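Local coordinates for protein alpha-1,6-mannanase (Bacteroides thetaiotaomicron, PDB 4V1S) that probably hydrolyses alpha-1,6-linked mannan as a glycoside hydrolase of family GH76, in a bacterium of the human gut, at residues W263-R272 / D311-S322; N354-G362 / R375-Y384. All coordinates share one frame; numbering follows the deposited sequence. Where two conformers were deposited one is given.

Contact 1 comes first along the chain. It pairs two helices packed side by side, 264-281 and 313-330, near their N-terminal ends, with helix 284-301 between them in the chain. Contact 2 follows, closing the loop after helix 334-350 onto helix 374-394. Their centres lie about 14 Å apart. Contact 1 is the deeper, its centre about 8 Å from that of the chain. They meet directly: Tyr314 OH lies 2.6 Å from Glu359 OE2, and Asp321 OD2 lies 2.5 Å from Tyr382 OH, both probable hydrogen bonds. Helix 313-330 is thus held between helix 264-281 and the last helix, in a mainly helical catalytic fold, probably an (alpha/alpha)6 barrel as in other GH76 enzymes.

Contact 1 of 2, residues W263-R272 / D311-S322; sequences WSYNAGFMIR and DPGYFAFSIIDS
Phe315 lays one ring face on Tyr265, a face-to-face stack with centroids 3.8 Å apart and planes at 15°. Tyr314 CE1 lies over the opposite face of Phe315. Asn266 OD1 lies over the other face of Tyr265, toward the rim. Phe315 CE2 sits over one face of the Trp263 indole, 3.5 Å from Trp263 CD2. These two rings are oblique. The Asp311 carboxylate comes at the indole edge, with Asp311 OD1 3.5 Å from Trp263 CE3.

Trp263, Tyr265 and Phe315 form an aromatic cluster at the start of helices 264-281 and 313-330. These pack side by side and are probably two inner helices of the (alpha/alpha)6 barrel of GH76 enzymes. The axes of the two segments approach to 7.2 Å and cross at 31°, running roughly parallel. Tyr265 CG stands between its backbone N and carbonyl carbon (chi1 80°), which sets the ring over Phe315. Its OH bonds a glycerol, which may mark a pocket.

Asp311 OD2 takes two bonds from Ser264. The backbone N gives a nearly straight one, and OG gives the other, to the anti lone pair. They tie the start of helix 264-281 to the lead into helix 313-330.

Ser318 is a small knob among Ser264, Tyr265, Gly268 and Phe269. Gly268, lacking a side chain, lets the helices come close.

Arg272 lays one guanidinium face over Asp321 CB, and its NE makes a salt bridge with Asp325. Asp321 OD1 makes a salt bridge to Arg386 and OD2 a hydrogen bond to Tyr382. A water lies 2.8 Å from both Arg272 NH1 and Asp321 OD2.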
loop_
_atom_site.group_PDB
_atom_site.type_symbol
_atom_site.label_atom_id
_atom_site.label_comp_id
_atom_site.label_asym_id
_atom_site.label_seq_id
_atom_site.Cartn_x
_atom_site.Cartn_y
_atom_site.Cartn_z
ATOM N N TRP A 263 13.806 -2.074 -3.153
ATOM C CA TRP A 263 12.741 -1.109 -3.323
ATOM C C TRP A 263 12.236 -0.676 -1.963
ATOM O O TRP A 263 12.064 -1.506 -1.055
ATOM C CB TRP A 263 11.543 -1.717 -4.085
ATOM C CG TRP A 263 11.854 -2.076 -5.501
ATOM C CD1 TRP A 263 11.796 -3.289 -6.040
ATOM C CD2 TRP A 263 12.191 -1.167 -6.565
ATOM N NE1 TRP A 263 12.135 -3.242 -7.374
ATOM C CE2 TRP A 263 12.371 -1.934 -7.723
ATOM C CE3 TRP A 263 12.376 0.220 -6.640
ATOM C CZ2 TRP A 263 12.712 -1.365 -8.955
ATOM C CZ3 TRP A 263 12.710 0.799 -7.845
ATOM C CH2 TRP A 263 12.874 -0.001 -9.003
ATOM N N SER A 264 11.855 0.589 -1.880
ATOM C CA SER A 264 11.366 1.152 -0.627
ATOM C C SER A 264 10.168 0.424 -0.019
ATOM O O SER A 264 10.148 0.221 1.194
ATOM C CB SER A 264 11.061 2.656 -0.783
ATOM O OG SER A 264 10.109 2.878 -1.805
ATOM N N TYR A 265 9.181 0.042 -0.833
ATOM C CA TYR A 265 7.980 -0.550 -0.313
ATOM C C TYR A 265 8.163 -1.962 0.252
ATOM O O TYR A 265 7.397 -2.401 1.082
ATOM C CB TYR A 265 6.851 -0.515 -1.332
ATOM C CG TYR A 265 6.834 -1.568 -2.432
ATOM C CD1 TYR A 265 8.020 -2.030 -3.062
ATOM C CD2 TYR A 265 5.626 -2.075 -2.886
ATOM C CE1 TYR A 265 7.988 -2.969 -4.074
ATOM C CE2 TYR A 265 5.575 -3.019 -3.886
ATOM C CZ TYR A 265 6.749 -3.469 -4.491
ATOM O OH TYR A 265 6.678 -4.410 -5.478
ATOM N N ASN A 266 9.208 -2.650 -0.170
ATOM C CA ASN A 266 9.512 -3.965 0.419
ATOM C C ASN A 266 10.034 -3.799 1.852
ATOM O O ASN A 266 9.652 -4.544 2.743
ATOM C CB ASN A 266 10.472 -4.742 -0.461
ATOM C CG ASN A 266 9.759 -5.416 -1.594
ATOM O OD1 ASN A 266 8.580 -5.789 -1.458
ATOM N ND2 ASN A 266 10.423 -5.542 -2.714
ATOM N N ALA A 267 10.845 -2.768 2.082
ATOM C CA ALA A 267 11.182 -2.365 3.468
ATOM C C ALA A 267 9.944 -1.867 4.235
ATOM O O ALA A 267 9.671 -2.323 5.349
ATOM C CB ALA A 267 12.285 -1.321 3.483
ATOM N N GLY A 268 9.187 -0.959 3.621
ATOM C CA GLY A 268 8.102 -0.294 4.329
ATOM C C GLY A 268 6.999 -1.239 4.775
ATOM O O GLY A 268 6.559 -1.189 5.903
ATOM N N PHE A 269 6.528 -2.106 3.888
ATOM C CA PHE A 269 5.485 -3.020 4.289
ATOM C C PHE A 269 5.986 -4.048 5.328
ATOM O O PHE A 269 5.205 -4.463 6.164
ATOM C CB PHE A 269 4.848 -3.750 3.115
ATOM C CG PHE A 269 3.789 -2.943 2.382
ATOM C CD1 PHE A 269 2.529 -2.765 2.949
ATOM C CD2 PHE A 269 4.005 -2.478 1.093
ATOM C CE1 PHE A 269 1.544 -2.081 2.282
ATOM C CE2 PHE A 269 3.005 -1.807 0.415
ATOM C CZ PHE A 269 1.784 -1.621 1.014
ATOM N N MET A 270 7.274 -4.403 5.308
ATOM C CA MET A 270 7.841 -5.222 6.378
ATOM C C MET A 270 7.884 -4.478 7.713
ATOM O O MET A 270 7.490 -5.030 8.727
ATOM C CB MET A 270 9.216 -5.804 6.025
ATOM C CG MET A 270 9.214 -6.828 4.874
ATOM S SD MET A 270 8.238 -8.326 5.158
ATOM C CE MET A 270 9.331 -9.136 6.311
ATOM N N ILE A 271 8.273 -3.211 7.684
ATOM C CA ILE A 271 8.282 -2.379 8.880
ATOM C C ILE A 271 6.862 -2.338 9.489
ATOM O O ILE A 271 6.681 -2.559 10.694
ATOM C CB ILE A 271 8.820 -0.966 8.578
ATOM C CG1 ILE A 271 10.305 -1.010 8.259
ATOM C CG2 ILE A 271 8.567 -0.025 9.755
ATOM C CD1 ILE A 271 10.748 0.215 7.451
ATOM N N ARG A 272 5.853 -2.022 8.674
ATOM C CA ARG A 272 4.504 -1.920 9.204
ATOM C C ARG A 272 4.076 -3.256 9.838
ATOM O O ARG A 272 3.437 -3.298 10.902
ATOM C CB ARG A 272 3.529 -1.504 8.110
ATOM C CG ARG A 272 3.831 -0.157 7.499
ATOM C CD ARG A 272 2.636 0.384 6.732
ATOM N NE ARG A 272 1.644 0.805 7.709
ATOM C CZ ARG A 272 0.348 0.961 7.505
ATOM N NH1 ARG A 272 -0.200 0.746 6.313
ATOM N NH2 ARG A 272 -0.411 1.355 8.529
ATOM N N ASP A 311 12.398 7.237 -4.932
ATOM C CA ASP A 311 11.837 6.009 -5.468
ATOM C C ASP A 311 10.506 6.387 -6.126
ATOM O O ASP A 311 9.991 7.508 -5.955
ATOM C CB ASP A 311 11.611 4.988 -4.336
ATOM C CG ASP A 311 12.193 3.574 -4.620
ATOM O OD1 ASP A 311 13.095 3.409 -5.495
ATOM O OD2 ASP A 311 11.765 2.626 -3.894
ATOM N N PRO A 312 9.894 5.428 -6.829
ATOM C CA PRO A 312 8.523 5.655 -7.301
ATOM C C PRO A 312 7.604 5.971 -6.135
ATOM O O PRO A 312 7.723 5.352 -5.056
ATOM C CB PRO A 312 8.136 4.313 -7.947
ATOM C CG PRO A 312 9.465 3.699 -8.345
ATOM C CD PRO A 312 10.397 4.103 -7.240
ATOM N N GLY A 313 6.703 6.932 -6.326
ATOM C CA GLY A 313 5.770 7.285 -5.254
ATOM C C GLY A 313 4.904 6.147 -4.765
ATOM O O GLY A 313 4.681 6.015 -3.574
ATOM N N TYR A 314 4.446 5.324 -5.701
ATOM C CA TYR A 314 3.635 4.177 -5.394
ATOM C C TYR A 314 4.385 3.101 -4.605
ATOM O O TYR A 314 3.755 2.131 -4.161
ATOM C CB TYR A 314 2.956 3.586 -6.639
ATOM C CG TYR A 314 3.885 3.289 -7.779
ATOM C CD1 TYR A 314 4.810 2.251 -7.707
ATOM C CD2 TYR A 314 3.910 4.088 -8.885
ATOM C CE1 TYR A 314 5.694 2.001 -8.739
ATOM C CE2 TYR A 314 4.772 3.820 -9.941
ATOM C CZ TYR A 314 5.660 2.771 -9.855
ATOM O OH TYR A 314 6.551 2.510 -10.862
ATOM N N PHE A 315 5.697 3.292 -4.406
ATOM C CA PHE A 315 6.518 2.514 -3.470
ATOM C C PHE A 315 6.855 3.321 -2.216
ATOM O O PHE A 315 6.685 2.852 -1.082
ATOM C CB PHE A 315 7.843 2.052 -4.091
ATOM C CG PHE A 315 7.710 0.997 -5.148
ATOM C CD1 PHE A 315 6.546 0.244 -5.329
ATOM C CD2 PHE A 315 8.834 0.698 -5.951
ATOM C CE1 PHE A 315 6.522 -0.750 -6.294
ATOM C CE2 PHE A 315 8.793 -0.291 -6.928
ATOM C CZ PHE A 315 7.618 -0.994 -7.127
ATOM N N ALA A 316 7.322 4.548 -2.425
ATOM C CA ALA A 316 7.948 5.330 -1.331
ATOM C C ALA A 316 6.966 5.793 -0.264
ATOM O O ALA A 316 7.365 6.028 0.848
ATOM C CB ALA A 316 8.708 6.528 -1.871
ATOM N N PHE A 317 5.674 5.873 -0.627
ATOM C CA PHE A 317 4.607 6.236 0.320
ATOM C C PHE A 317 4.645 5.317 1.525
ATOM O O PHE A 317 4.219 5.716 2.651
ATOM C CB PHE A 317 3.220 6.188 -0.357
ATOM C CG PHE A 317 2.683 4.802 -0.414
ATOM C CD1 PHE A 317 3.129 3.892 -1.325
ATOM C CD2 PHE A 317 1.933 4.349 0.665
ATOM C CE1 PHE A 317 2.727 2.569 -1.250
ATOM C CE2 PHE A 317 1.500 3.037 0.736
ATOM C CZ PHE A 317 1.931 2.146 -0.219
ATOM N N SER A 318 5.144 4.078 1.327
ATOM C CA SER A 318 5.181 3.102 2.444
ATOM C C SER A 318 6.137 3.519 3.562
ATOM O O SER A 318 5.931 3.155 4.723
ATOM C CB SER A 318 5.513 1.688 1.966
ATOM O OG SER A 318 6.803 1.608 1.422
ATOM N N ILE A 319 7.162 4.297 3.221
ATOM C CA ILE A 319 8.067 4.824 4.248
ATOM C C ILE A 319 7.319 5.875 5.074
ATOM O O ILE A 319 7.448 5.929 6.311
ATOM C CB ILE A 319 9.352 5.398 3.628
ATOM C CG1 ILE A 319 10.116 4.289 2.876
ATOM C CG2 ILE A 319 10.219 6.077 4.690
ATOM C CD1 ILE A 319 10.339 3.001 3.647
ATOM N N ILE A 320 6.499 6.695 4.403
ATOM C CA ILE A 320 5.699 7.691 5.119
ATOM C C ILE A 320 4.679 7.008 6.026
ATOM O O ILE A 320 4.528 7.400 7.199
ATOM C CB ILE A 320 5.023 8.672 4.150
ATOM C CG1 ILE A 320 6.059 9.351 3.246
ATOM C CG2 ILE A 320 4.212 9.702 4.932
ATOM C CD1 ILE A 320 5.479 10.367 2.257
ATOM N N ASP A 321 4.019 5.949 5.545
ATOM C CA ASP A 321 3.091 5.220 6.411
ATOM C C ASP A 321 3.831 4.568 7.602
ATOM O O ASP A 321 3.253 4.462 8.691
ATOM C CB ASP A 321 2.318 4.123 5.631
ATOM C CG ASP A 321 0.994 4.612 5.089
ATOM O OD1 ASP A 321 0.546 5.684 5.554
ATOM O OD2 ASP A 321 0.406 3.912 4.232
ATOM N N SER A 322 5.093 4.150 7.392
ATOM C CA SER A 322 5.941 3.621 8.467
ATOM C C SER A 322 6.178 4.683 9.530
ATOM O O SER A 322 6.119 4.385 10.733
ATOM C CB SER A 322 7.273 3.045 7.905
ATOM O OG SER A 322 7.009 1.928 7.043
HETATM O O HOH W 1 1.084 1.265 3.880
#

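Contact 2 of 2, residues N354-G362 / R375-Y384; sequences NGRYPEHWG and RFSTVAAYMY
Tyr357 and Tyr384 meet through their hydroxyls, with OH to OH 2.7 Å, a hydrogen bond in which either hydroxyl could donate. Ala380 CB sits over the centre of the Tyr357 ring in a CH-pi contact, 6° off the normal. Ser377 OG lies at the edge of the same ring, 3.4 Å from Tyr357 CD1. A second CH-pi contact sets Glu359 CB over the Phe376 face, 3.5 Å from Phe376 CZ. Glu359 CG is anti to the backbone N (chi1 177°), which lays the extended chain across that ring. Trp361 CH2 packs on Met383 CG at 3.8 Å, and Val379 CG1 touches Trp361 CZ2.

Waters form the next shell. One bridges Pro358 O, Trp361 NE1 and Phe376 O. One links Ser377 OG to Gly355 O, another links it to Tyr357 N. Glu359 OE2 and Arg375 NH2 share a further water. Tyr314 holds Glu359 OE2, and Asp373 pairs with Arg375.

This is packing of an irregular connecting loop on the C-terminal helix, 374-394. Ile346 of helix 334-350 backs Tyr357, Trp361 and Tyr384. Helix 46-61 touches Ser377 and Tyr384. Backbone hydrogen bonds join Glu359 to Gly313, at the start of helix 313-330, and Trp361 to Asp311 just before it.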
loop_
_atom_site.group_PDB
_atom_site.type_symbol
_atom_site.label_atom_id
_atom_site.label_comp_id
_atom_site.label_asym_id
_atom_site.label_seq_id
_atom_site.Cartn_x
_atom_site.Cartn_y
_atom_site.Cartn_z
ATOM N N ASN A 354 -0.680 21.562 -13.959
ATOM C CA ASN A 354 -2.023 21.035 -14.201
ATOM C C ASN A 354 -2.578 20.217 -13.037
ATOM O O ASN A 354 -3.619 19.569 -13.164
ATOM C CB ASN A 354 -2.007 20.190 -15.480
ATOM C CG ASN A 354 -1.642 21.009 -16.700
ATOM O OD1 ASN A 354 -0.879 20.572 -17.569
ATOM N ND2 ASN A 354 -2.171 22.211 -16.764
ATOM N N GLY A 355 -1.893 20.250 -11.902
ATOM C CA GLY A 355 -2.325 19.477 -10.734
ATOM C C GLY A 355 -2.096 17.970 -10.830
ATOM O O GLY A 355 -2.763 17.182 -10.121
ATOM N N ARG A 356 -1.145 17.580 -11.685
ATOM C CA ARG A 356 -0.741 16.181 -11.863
ATOM C C ARG A 356 0.578 15.859 -11.180
ATOM O O ARG A 356 1.360 16.757 -10.835
ATOM C CB ARG A 356 -0.684 15.818 -13.338
ATOM C CG ARG A 356 -2.016 16.109 -14.016
ATOM C CD ARG A 356 -2.016 15.552 -15.398
ATOM N NE ARG A 356 -3.281 15.813 -16.066
ATOM C CZ ARG A 356 -3.427 16.598 -17.105
ATOM N NH1 ARG A 356 -2.394 17.266 -17.614
ATOM N NH2 ARG A 356 -4.624 16.757 -17.641
ATOM N N TYR A 357 0.799 14.561 -10.970
ATOM C CA TYR A 357 1.962 14.067 -10.232
ATOM C C TYR A 357 2.797 13.106 -11.060
ATOM O O TYR A 357 2.260 12.302 -11.843
ATOM C CB TYR A 357 1.516 13.398 -8.915
ATOM C CG TYR A 357 0.978 14.444 -7.982
ATOM C CD1 TYR A 357 -0.358 14.865 -8.048
ATOM C CD2 TYR A 357 1.827 15.094 -7.091
ATOM C CE1 TYR A 357 -0.820 15.891 -7.228
ATOM C CE2 TYR A 357 1.362 16.102 -6.253
ATOM C CZ TYR A 357 0.051 16.518 -6.346
ATOM O OH TYR A 357 -0.376 17.548 -5.523
ATOM N N PRO A 358 4.124 13.179 -10.887
ATOM C CA PRO A 358 5.030 12.300 -11.586
ATOM C C PRO A 358 5.110 10.907 -10.955
ATOM O O PRO A 358 4.699 10.683 -9.808
ATOM C CB PRO A 358 6.359 13.021 -11.440
ATOM C CG PRO A 358 6.275 13.605 -10.054
ATOM C CD PRO A 358 4.845 14.083 -9.971
ATOM N N GLU A 359 5.699 9.989 -11.696
ATOM C CA GLU A 359 5.897 8.636 -11.205
ATOM C C GLU A 359 6.851 8.568 -10.001
ATOM O O GLU A 359 6.568 7.856 -9.018
ATOM C CB GLU A 359 6.452 7.767 -12.317
ATOM C CG GLU A 359 6.761 6.347 -11.912
ATOM C CD GLU A 359 6.921 5.396 -13.082
ATOM O OE1 GLU A 359 7.101 5.837 -14.244
ATOM O OE2 GLU A 359 6.912 4.174 -12.846
ATOM N N HIS A 360 7.935 9.337 -10.074
ATOM C CA HIS A 360 9.037 9.246 -9.102
ATOM C C HIS A 360 9.022 10.474 -8.175
ATOM O O HIS A 360 8.642 11.576 -8.594
ATOM C CB HIS A 360 10.348 9.107 -9.885
ATOM C CG HIS A 360 11.529 8.647 -9.078
ATOM N ND1 HIS A 360 11.952 7.331 -9.033
ATOM C CD2 HIS A 360 12.419 9.352 -8.338
ATOM C CE1 HIS A 360 13.035 7.252 -8.285
ATOM N NE2 HIS A 360 13.333 8.469 -7.853
ATOM N N TRP A 361 9.389 10.278 -6.901
ATOM C CA TRP A 361 9.322 11.349 -5.912
ATOM C C TRP A 361 10.659 12.016 -5.587
ATOM O O TRP A 361 10.738 12.855 -4.696
ATOM C CB TRP A 361 8.683 10.831 -4.629
ATOM C CG TRP A 361 7.182 10.660 -4.667
ATOM C CD1 TRP A 361 6.331 10.858 -5.719
ATOM C CD2 TRP A 361 6.378 10.216 -3.579
ATOM N NE1 TRP A 361 5.032 10.607 -5.337
ATOM C CE2 TRP A 361 5.036 10.191 -4.025
ATOM C CE3 TRP A 361 6.664 9.814 -2.269
ATOM C CZ2 TRP A 361 3.987 9.779 -3.201
ATOM C CZ3 TRP A 361 5.624 9.398 -1.443
ATOM C CH2 TRP A 361 4.278 9.399 -1.919
ATOM N N GLY A 362 11.692 11.692 -6.353
ATOM C CA GLY A 362 13.051 12.120 -6.017
ATOM C C GLY A 362 13.435 13.529 -6.424
ATOM O O GLY A 362 14.310 14.131 -5.806
ATOM N N ARG A 375 -2.057 5.419 -10.731
ATOM C CA ARG A 375 -1.412 5.349 -9.432
ATOM C C ARG A 375 -0.644 6.584 -9.059
ATOM O O ARG A 375 -0.434 6.822 -7.848
ATOM C CB ARG A 375 -0.658 4.060 -9.116
ATOM C CG ARG A 375 0.336 3.723 -10.085
ATOM C CD ARG A 375 0.710 2.232 -10.188
ATOM N NE ARG A 375 1.490 2.480 -11.378
ATOM C CZ ARG A 375 2.595 1.918 -11.780
ATOM N NH1 ARG A 375 3.136 0.899 -11.142
ATOM N NH2 ARG A 375 3.144 2.411 -12.897
ATOM N N PHE A 376 -0.218 7.384 -10.045
ATOM C CA PHE A 376 0.697 8.479 -9.718
ATOM C C PHE A 376 0.013 9.538 -8.819
ATOM O O PHE A 376 0.610 10.056 -7.870
ATOM C CB PHE A 376 1.250 9.184 -10.956
ATOM C CG PHE A 376 2.011 8.316 -11.941
ATOM C CD1 PHE A 376 2.327 6.975 -11.704
ATOM C CD2 PHE A 376 2.448 8.899 -13.145
ATOM C CE1 PHE A 376 3.007 6.231 -12.647
ATOM C CE2 PHE A 376 3.138 8.156 -14.090
ATOM C CZ PHE A 376 3.419 6.812 -13.846
ATOM N N SER A 377 -1.224 9.907 -9.147
ATOM C CA SER A 377 -1.901 10.941 -8.380
ATOM C C SER A 377 -2.698 10.345 -7.235
ATOM O O SER A 377 -2.886 11.010 -6.222
ATOM C CB SER A 377 -2.805 11.815 -9.242
ATOM O OG SER A 377 -2.026 12.675 -10.060
ATOM N N THR A 378 -3.140 9.090 -7.356
ATOM C CA THR A 378 -3.935 8.531 -6.269
ATOM C C THR A 378 -3.065 8.317 -4.995
ATOM O O THR A 378 -3.567 8.492 -3.876
ATOM C CB THR A 378 -4.620 7.235 -6.680
ATOM O OG1 THR A 378 -3.661 6.270 -7.109
ATOM C CG2 THR A 378 -5.701 7.485 -7.760
ATOM N N VAL A 379 -1.787 7.934 -5.152
ATOM C CA VAL A 379 -0.930 7.809 -3.976
ATOM C C VAL A 379 -0.733 9.175 -3.316
ATOM O O VAL A 379 -0.677 9.264 -2.115
ATOM C CB VAL A 379 0.374 7.103 -4.279
ATOM C CG1 VAL A 379 1.218 7.855 -5.302
ATOM C CG2 VAL A 379 1.152 6.842 -3.017
ATOM N N ALA A 380 -0.633 10.243 -4.114
ATOM C CA ALA A 380 -0.528 11.589 -3.545
ATOM C C ALA A 380 -1.784 11.964 -2.755
ATOM O O ALA A 380 -1.691 12.453 -1.653
ATOM C CB ALA A 380 -0.241 12.610 -4.622
ATOM N N ALA A 381 -2.960 11.691 -3.315
ATOM C CA ALA A 381 -4.194 11.945 -2.613
ATOM C C ALA A 381 -4.230 11.219 -1.278
ATOM O O ALA A 381 -4.644 11.783 -0.261
ATOM C CB ALA A 381 -5.387 11.550 -3.473
ATOM N N TYR A 382 -3.780 9.953 -1.280
ATOM C CA TYR A 382 -3.746 9.157 -0.065
ATOM C C TYR A 382 -2.840 9.795 1.001
ATOM O O TYR A 382 -3.253 9.981 2.154
ATOM C CB TYR A 382 -3.326 7.734 -0.400
ATOM C CG TYR A 382 -3.006 6.851 0.778
ATOM C CD1 TYR A 382 -3.877 6.747 1.841
ATOM C CD2 TYR A 382 -1.847 6.077 0.804
ATOM C CE1 TYR A 382 -3.586 5.921 2.946
ATOM C CE2 TYR A 382 -1.534 5.274 1.885
ATOM C CZ TYR A 382 -2.405 5.177 2.959
ATOM O OH TYR A 382 -2.062 4.382 4.019
ATOM N N MET A 383 -1.647 10.219 0.592
ATOM C CA MET A 383 -0.746 10.916 1.516
ATOM C C MET A 383 -1.361 12.188 2.080
ATOM O O MET A 383 -1.248 12.472 3.281
ATOM C CB MET A 383 0.552 11.238 0.839
ATOM C CG MET A 383 1.396 10.017 0.554
ATOM S SD MET A 383 2.006 9.118 1.995
ATOM C CE MET A 383 0.750 7.884 2.227
ATOM N N TYR A 384 -2.061 12.927 1.235
ATOM C CA TYR A 384 -2.682 14.159 1.740
ATOM C C TYR A 384 -3.746 13.880 2.778
ATOM O O TYR A 384 -3.870 14.622 3.748
ATOM C CB TYR A 384 -3.239 15.046 0.611
ATOM C CG TYR A 384 -2.221 15.563 -0.363
ATOM C CD1 TYR A 384 -0.942 15.939 0.048
ATOM C CD2 TYR A 384 -2.531 15.674 -1.720
ATOM C CE1 TYR A 384 0.008 16.348 -0.876
ATOM C CE2 TYR A 384 -1.609 16.172 -2.656
ATOM C CZ TYR A 384 -0.337 16.502 -2.212
ATOM O OH TYR A 384 0.588 16.966 -3.105
HETATM O O HOH W 2 -3.830 14.570 -10.499
HETATM O O HOH W 3 -0.576 12.274 -12.189
HETATM O O HOH W 4 3.319 9.951 -7.546
HETATM O O HOH W 5 5.662 2.195 -14.563
#